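Side-chain contacts in PAN2-PAN3 deadenylation complex catalytic subunit pan2 (Neurospora crassa, PDB 4CZX), which probably shortens the poly(A) tails of cytoplasmic mRNAs as the catalytic subunit of a deadenylase, the chain described being its N-terminal WD40 propeller domain: residues Ile21-His26 against Ala64-Pro69; Ala16-Ile21 against Ile44-Gly49. One frame throughout, in Å; residues are numbered along the deposited sequence. Where two conformers were deposited one is given.

Contact 1. Residues Ile21-His26 against Ala64-Pro69; sequences IHPDYH and AFRIHP
Asp24 and Arg66 reach for each other from opposite directions and join in a bidentate, end-on salt bridge. From its CB, which is directed at Ala64-Pro69, Asp24 keeps CG beside its backbone N (chi1 -62°), which turns both carboxylate oxygens to the guanidinium of Arg66, while CG itself lies near the guanidinium plane, 3.5 Å from Arg66 NH1. At the tip, OD1 takes a nearly straight bond from Arg66 NH2 at 2.9 Å. OD2 takes a more bent one from Arg66 NH1, also 2.9 Å long, through its syn lone pair. Both bonds lie on the inner, syn side of the carboxylate, yet the two flat groups are twisted 42° apart, and OD2 sits out of the guanidinium plane where OD1 is almost in it. Arg66 gets there by a bend at chi3 (-63°) after an otherwise extended start, and Pro23 CG comes to 4.2 Å from NH2. Behind the acid, the Asp24 N-H bonds to His22 ND1 at 2.9 Å, within the type I turn His22-Tyr25. Each oxygen has a second partner, Lys48 for OD1 and the Thr46 hydroxyl for OD2; this buried carboxylate would thus probably remain ionised. The pair rests on Phe50 of strand 50-55, tying the loop before strand 32-35 to strand 60-66, fourth in this blade and at one edge of its sheet, where the Arg66 carbonyl bonds to an aromatic side chain of another protein's chain.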
loop_
_atom_site.group_PDB
_atom_site.type_symbol
_atom_site.label_atom_id
_atom_site.label_comp_id
_atom_site.label_asym_id
_atom_site.label_seq_id
_atom_site.Cartn_x
_atom_site.Cartn_y
_atom_site.Cartn_z
ATOM N N ILE A 21 -4.946 2.287 -20.183
ATOM C CA ILE A 21 -4.311 2.653 -18.918
ATOM C C ILE A 21 -5.316 2.778 -17.774
ATOM O O ILE A 21 -4.978 3.242 -16.687
ATOM C CB ILE A 21 -3.531 3.973 -19.050
ATOM C CG1 ILE A 21 -4.442 5.083 -19.565
ATOM C CG2 ILE A 21 -2.337 3.785 -19.985
ATOM C CD1 ILE A 21 -4.657 6.208 -18.589
ATOM N N HIS A 22 -6.548 2.351 -18.024
ATOM C CA HIS A 22 -7.602 2.341 -17.013
ATOM C C HIS A 22 -7.574 1.011 -16.259
ATOM O O HIS A 22 -7.383 -0.035 -16.867
ATOM C CB HIS A 22 -8.979 2.555 -17.674
ATOM C CG HIS A 22 -10.084 2.837 -16.704
ATOM N ND1 HIS A 22 -10.683 1.849 -15.953
ATOM C CD2 HIS A 22 -10.703 3.997 -16.364
ATOM C CE1 HIS A 22 -11.621 2.386 -15.193
ATOM N NE2 HIS A 22 -11.654 3.689 -15.423
ATOM N N PRO A 23 -7.788 1.041 -14.938
ATOM C CA PRO A 23 -7.732 -0.205 -14.163
ATOM C C PRO A 23 -8.754 -1.265 -14.581
ATOM O O PRO A 23 -8.559 -2.438 -14.248
ATOM C CB PRO A 23 -8.003 0.259 -12.727
ATOM C CG PRO A 23 -8.616 1.627 -12.857
ATOM C CD PRO A 23 -8.008 2.222 -14.082
ATOM N N ASP A 24 -9.813 -0.872 -15.287
ATOM C CA ASP A 24 -10.841 -1.826 -15.691
ATOM C C ASP A 24 -10.717 -2.270 -17.145
ATOM O O ASP A 24 -11.556 -3.030 -17.631
ATOM C CB ASP A 24 -12.238 -1.239 -15.463
ATOM C CG ASP A 24 -12.514 -0.945 -13.997
ATOM O OD1 ASP A 24 -11.686 -1.322 -13.139
ATOM O OD2 ASP A 24 -13.573 -0.355 -13.704
ATOM N N TYR A 25 -9.683 -1.813 -17.841
ATOM C CA TYR A 25 -9.514 -2.152 -19.262
ATOM C C TYR A 25 -9.612 -3.657 -19.566
ATOM O O TYR A 25 -10.284 -4.087 -20.519
ATOM C CB TYR A 25 -8.168 -1.616 -19.743
ATOM C CG TYR A 25 -7.866 -1.879 -21.193
ATOM C CD1 TYR A 25 -8.556 -1.212 -22.194
ATOM C CD2 TYR A 25 -6.869 -2.787 -21.566
ATOM C CE1 TYR A 25 -8.280 -1.437 -23.523
ATOM C CE2 TYR A 25 -6.587 -3.021 -22.900
ATOM C CZ TYR A 25 -7.300 -2.339 -23.873
ATOM O OH TYR A 25 -7.037 -2.548 -25.203
ATOM N N HIS A 26 -8.955 -4.465 -18.744
ATOM C CA HIS A 26 -8.885 -5.925 -18.872
ATOM C C HIS A 26 -10.252 -6.590 -18.831
ATOM O O HIS A 26 -10.438 -7.720 -19.288
ATOM C CB HIS A 26 -8.036 -6.504 -17.734
ATOM C CG HIS A 26 -8.710 -6.439 -16.397
ATOM N ND1 HIS A 26 -8.719 -5.298 -15.619
ATOM C CD2 HIS A 26 -9.429 -7.363 -15.714
ATOM C CE1 HIS A 26 -9.403 -5.527 -14.512
ATOM N NE2 HIS A 26 -9.839 -6.773 -14.542
ATOM N N ALA A 64 -14.846 11.121 -12.797
ATOM C CA ALA A 64 -14.817 9.668 -12.902
ATOM C C ALA A 64 -14.599 9.069 -11.528
ATOM O O ALA A 64 -13.758 9.553 -10.757
ATOM C CB ALA A 64 -13.734 9.212 -13.882
ATOM N N PHE A 65 -15.372 8.032 -11.214
ATOM C CA PHE A 65 -15.293 7.391 -9.903
ATOM C C PHE A 65 -15.987 6.041 -9.929
ATOM O O PHE A 65 -16.905 5.821 -10.712
ATOM C CB PHE A 65 -15.905 8.292 -8.813
ATOM C CG PHE A 65 -17.209 8.939 -9.214
ATOM C CD1 PHE A 65 -18.423 8.310 -8.966
ATOM C CD2 PHE A 65 -17.219 10.176 -9.829
ATOM C CE1 PHE A 65 -19.643 8.919 -9.342
ATOM C CE2 PHE A 65 -18.428 10.778 -10.227
ATOM C CZ PHE A 65 -19.635 10.152 -9.972
ATOM N N ARG A 66 -15.533 5.135 -9.073
ATOM C CA ARG A 66 -16.123 3.811 -9.008
ATOM C C ARG A 66 -17.359 3.856 -8.122
ATOM O O ARG A 66 -17.338 4.454 -7.053
ATOM C CB ARG A 66 -15.114 2.783 -8.486
ATOM C CG ARG A 66 -15.581 1.352 -8.758
ATOM C CD ARG A 66 -14.581 0.295 -8.193
ATOM N NE ARG A 66 -13.258 0.354 -8.812
ATOM C CZ ARG A 66 -12.987 -0.071 -10.043
ATOM N NH1 ARG A 66 -13.959 -0.561 -10.797
ATOM N NH2 ARG A 66 -11.749 0.002 -10.529
ATOM N N ILE A 67 -18.448 3.237 -8.563
ATOM C CA ILE A 67 -19.714 3.394 -7.848
ATOM C C ILE A 67 -20.124 2.154 -7.024
ATOM O O ILE A 67 -21.136 2.183 -6.322
ATOM C CB ILE A 67 -20.860 3.813 -8.841
ATOM C CG1 ILE A 67 -21.029 2.833 -10.012
ATOM C CG2 ILE A 67 -20.549 5.194 -9.410
ATOM C CD1 ILE A 67 -21.840 1.579 -9.701
ATOM N N HIS A 68 -19.346 1.075 -7.096
ATOM C CA HIS A 68 -19.564 -0.072 -6.207
ATOM C C HIS A 68 -18.266 -0.889 -6.132
ATOM O O HIS A 68 -17.356 -0.634 -6.915
ATOM C CB HIS A 68 -20.768 -0.928 -6.668
ATOM C CG HIS A 68 -20.611 -1.567 -8.016
ATOM N ND1 HIS A 68 -21.690 -2.073 -8.715
ATOM C CD2 HIS A 68 -19.521 -1.807 -8.782
ATOM C CE1 HIS A 68 -21.272 -2.575 -9.861
ATOM N NE2 HIS A 68 -19.958 -2.440 -9.922
ATOM N N PRO A 69 -18.165 -1.845 -5.187
ATOM C CA PRO A 69 -16.952 -2.685 -5.153
ATOM C C PRO A 69 -16.718 -3.357 -6.501
ATOM O O PRO A 69 -17.687 -3.809 -7.117
ATOM C CB PRO A 69 -17.264 -3.719 -4.071
ATOM C CG PRO A 69 -18.288 -3.067 -3.206
ATOM C CD PRO A 69 -19.105 -2.193 -4.106
#

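Contact 2. Residues Ala16-Ile21 against Ile44-Gly49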
loop_
_atom_site.group_PDB
_atom_site.type_symbol
_atom_site.label_atom_id
_atom_site.label_comp_id
_atom_site.label_asym_id
_atom_site.label_seq_id
_atom_site.Cartn_x
_atom_site.Cartn_y
_atom_site.Cartn_z
ATOM N N ALA A 16 -11.865 6.695 -25.696
ATOM C CA ALA A 16 -11.697 5.314 -25.295
ATOM C C ALA A 16 -12.001 5.211 -23.809
ATOM O O ALA A 16 -11.356 5.868 -22.991
ATOM C CB ALA A 16 -10.280 4.831 -25.605
ATOM N N TYR A 17 -12.999 4.415 -23.446
ATOM C CA TYR A 17 -13.346 4.287 -22.031
ATOM C C TYR A 17 -14.007 2.937 -21.772
ATOM O O TYR A 17 -15.105 2.681 -22.266
ATOM C CB TYR A 17 -14.265 5.450 -21.563
ATOM C CG TYR A 17 -14.297 5.552 -20.051
ATOM C CD1 TYR A 17 -13.261 6.169 -19.362
ATOM C CD2 TYR A 17 -15.323 4.974 -19.314
ATOM C CE1 TYR A 17 -13.260 6.240 -17.982
ATOM C CE2 TYR A 17 -15.335 5.040 -17.947
ATOM C CZ TYR A 17 -14.296 5.674 -17.283
ATOM O OH TYR A 17 -14.291 5.730 -15.918
ATOM N N PRO A 18 -13.333 2.050 -21.013
ATOM C CA PRO A 18 -12.016 2.238 -20.384
ATOM C C PRO A 18 -10.866 2.121 -21.386
ATOM O O PRO A 18 -10.874 1.211 -22.210
ATOM C CB PRO A 18 -11.964 1.105 -19.350
ATOM C CG PRO A 18 -12.783 -0.006 -19.988
ATOM C CD PRO A 18 -13.907 0.724 -20.707
ATOM N N SER A 19 -9.903 3.040 -21.316
ATOM C CA SER A 19 -8.708 3.009 -22.165
ATOM C C SER A 19 -7.679 1.988 -21.635
ATOM O O SER A 19 -7.838 1.485 -20.527
ATOM C CB SER A 19 -8.076 4.396 -22.227
ATOM O OG SER A 19 -7.221 4.593 -21.118
ATOM N N PRO A 20 -6.620 1.687 -22.415
ATOM C CA PRO A 20 -5.637 0.699 -21.933
ATOM C C PRO A 20 -4.983 1.018 -20.581
ATOM O O PRO A 20 -4.533 0.094 -19.903
ATOM C CB PRO A 20 -4.587 0.694 -23.046
ATOM C CG PRO A 20 -5.385 0.985 -24.281
ATOM C CD PRO A 20 -6.384 2.026 -23.833
ATOM N N ILE A 21 -4.946 2.287 -20.183
ATOM C CA ILE A 21 -4.311 2.653 -18.918
ATOM C C ILE A 21 -5.316 2.778 -17.774
ATOM O O ILE A 21 -4.978 3.242 -16.687
ATOM C CB ILE A 21 -3.531 3.973 -19.050
ATOM C CG1 ILE A 21 -4.442 5.083 -19.565
ATOM C CG2 ILE A 21 -2.337 3.785 -19.985
ATOM C CD1 ILE A 21 -4.657 6.208 -18.589
ATOM N N ILE A 44 -20.518 7.020 -19.068
ATOM C CA ILE A 44 -20.104 5.702 -19.582
ATOM C C ILE A 44 -19.727 4.801 -18.416
ATOM O O ILE A 44 -18.984 5.220 -17.525
ATOM C CB ILE A 44 -18.902 5.824 -20.553
ATOM C CG1 ILE A 44 -19.210 6.828 -21.667
ATOM C CG2 ILE A 44 -18.456 4.448 -21.093
ATOM C CD1 ILE A 44 -18.058 7.071 -22.606
ATOM N N GLY A 45 -20.239 3.569 -18.399
ATOM C CA GLY A 45 -19.891 2.647 -17.331
ATOM C C GLY A 45 -18.930 1.550 -17.777
ATOM O O GLY A 45 -18.915 1.195 -18.954
ATOM N N THR A 46 -18.118 1.032 -16.850
ATOM C CA THR A 46 -17.213 -0.099 -17.138
ATOM C C THR A 46 -17.726 -1.410 -16.560
ATOM O O THR A 46 -18.644 -1.431 -15.740
ATOM C CB THR A 46 -15.764 0.111 -16.561
ATOM O OG1 THR A 46 -15.761 -0.151 -15.151
ATOM C CG2 THR A 46 -15.230 1.524 -16.835
ATOM N N GLN A 47 -17.077 -2.506 -16.950
ATOM C CA GLN A 47 -17.481 -3.838 -16.534
ATOM C C GLN A 47 -17.198 -4.111 -15.054
ATOM O O GLN A 47 -17.537 -5.185 -14.553
ATOM C CB GLN A 47 -16.776 -4.899 -17.406
ATOM C CG GLN A 47 -17.111 -4.808 -18.900
ATOM C CD GLN A 47 -18.571 -5.085 -19.169
ATOM O OE1 GLN A 47 -19.215 -5.809 -18.408
ATOM N NE2 GLN A 47 -19.115 -4.495 -20.247
ATOM N N LYS A 48 -16.550 -3.161 -14.369
ATOM C CA LYS A 48 -16.257 -3.306 -12.942
ATOM C C LYS A 48 -16.844 -2.144 -12.140
ATOM O O LYS A 48 -16.527 -1.952 -10.966
ATOM C CB LYS A 48 -14.744 -3.409 -12.698
ATOM C CG LYS A 48 -14.131 -4.736 -13.187
ATOM C CD LYS A 48 -12.617 -4.606 -13.372
ATOM C CE LYS A 48 -11.881 -4.495 -12.035
ATOM N NZ LYS A 48 -10.554 -3.793 -12.142
ATOM N N GLY A 49 -17.693 -1.357 -12.772
ATOM C CA GLY A 49 -18.395 -0.317 -12.035
ATOM C C GLY A 49 -17.765 1.067 -11.986
ATOM O O GLY A 49 -18.188 1.908 -11.191
#
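Tyr17 lays its ring alongside Ile44 of strand 41-45, with CD2 meeting Ile44 CG2 at 3.6 Å. The methyl approaches at the edge of the ring, near its plane, and the tyrosine and isoleucine side chains lie antiparallel, one running past the other. One atom further along, Tyr17 CE2 is 3.7 Å from Thr46 CG2 and equally near the carbonyl oxygen of Ile44. The ring arrives there because its CG is trans to the Tyr17 nitrogen (chi1 -163°). Thr46 CG2 is shared with Pro18, whose CB stands 4.1 Å off; the Tyr17-Pro18 peptide bond is cis. All four of these residues are buried, and Phe54 extends the packing by meeting the Tyr17 ring edge-to-face. In this WD40-type beta-propeller, strand 10-16 pairs with strand 310-315 in the last blade, so its continuation here is pressed against the first. Chi1 of 78° turns the Thr46 hydroxyl away from this apolar patch: OG1 bonds to Asp24 and accepts the Lys48 N-H at 3.2 Å, forming an ST turn within the type I turn Thr46-Gly49 that links strands 41-45 and 50-55. Past Pro18 the contact thins out toward solvent. Ser19 is partly exposed, and Pro20 and Ile21 are exposed and touch nothing of Ile44-Gly49; here a weak, 3.4 Å bond runs from Ile21 N to Ser19 OG.

From the N terminus, the chain runs along strand 10-16 in the last propeller blade and enters the loop 17-31, where Ala16-Ile21 and Ile21-His26 follow one another and share Ile21. Contact 2 closes first, when strand 41-45 returns to the start of this loop; contact 1 closes the longer circuit at the end of strand 60-66. The two therefore cross rather than nest, their segments alternating along the sequence, and their centres lie only about 6 Å apart. Together they fasten the loop to two strands of the first blade, contact 2 at its second strand and contact 1 at its fourth, beside the seam between the first and last blades.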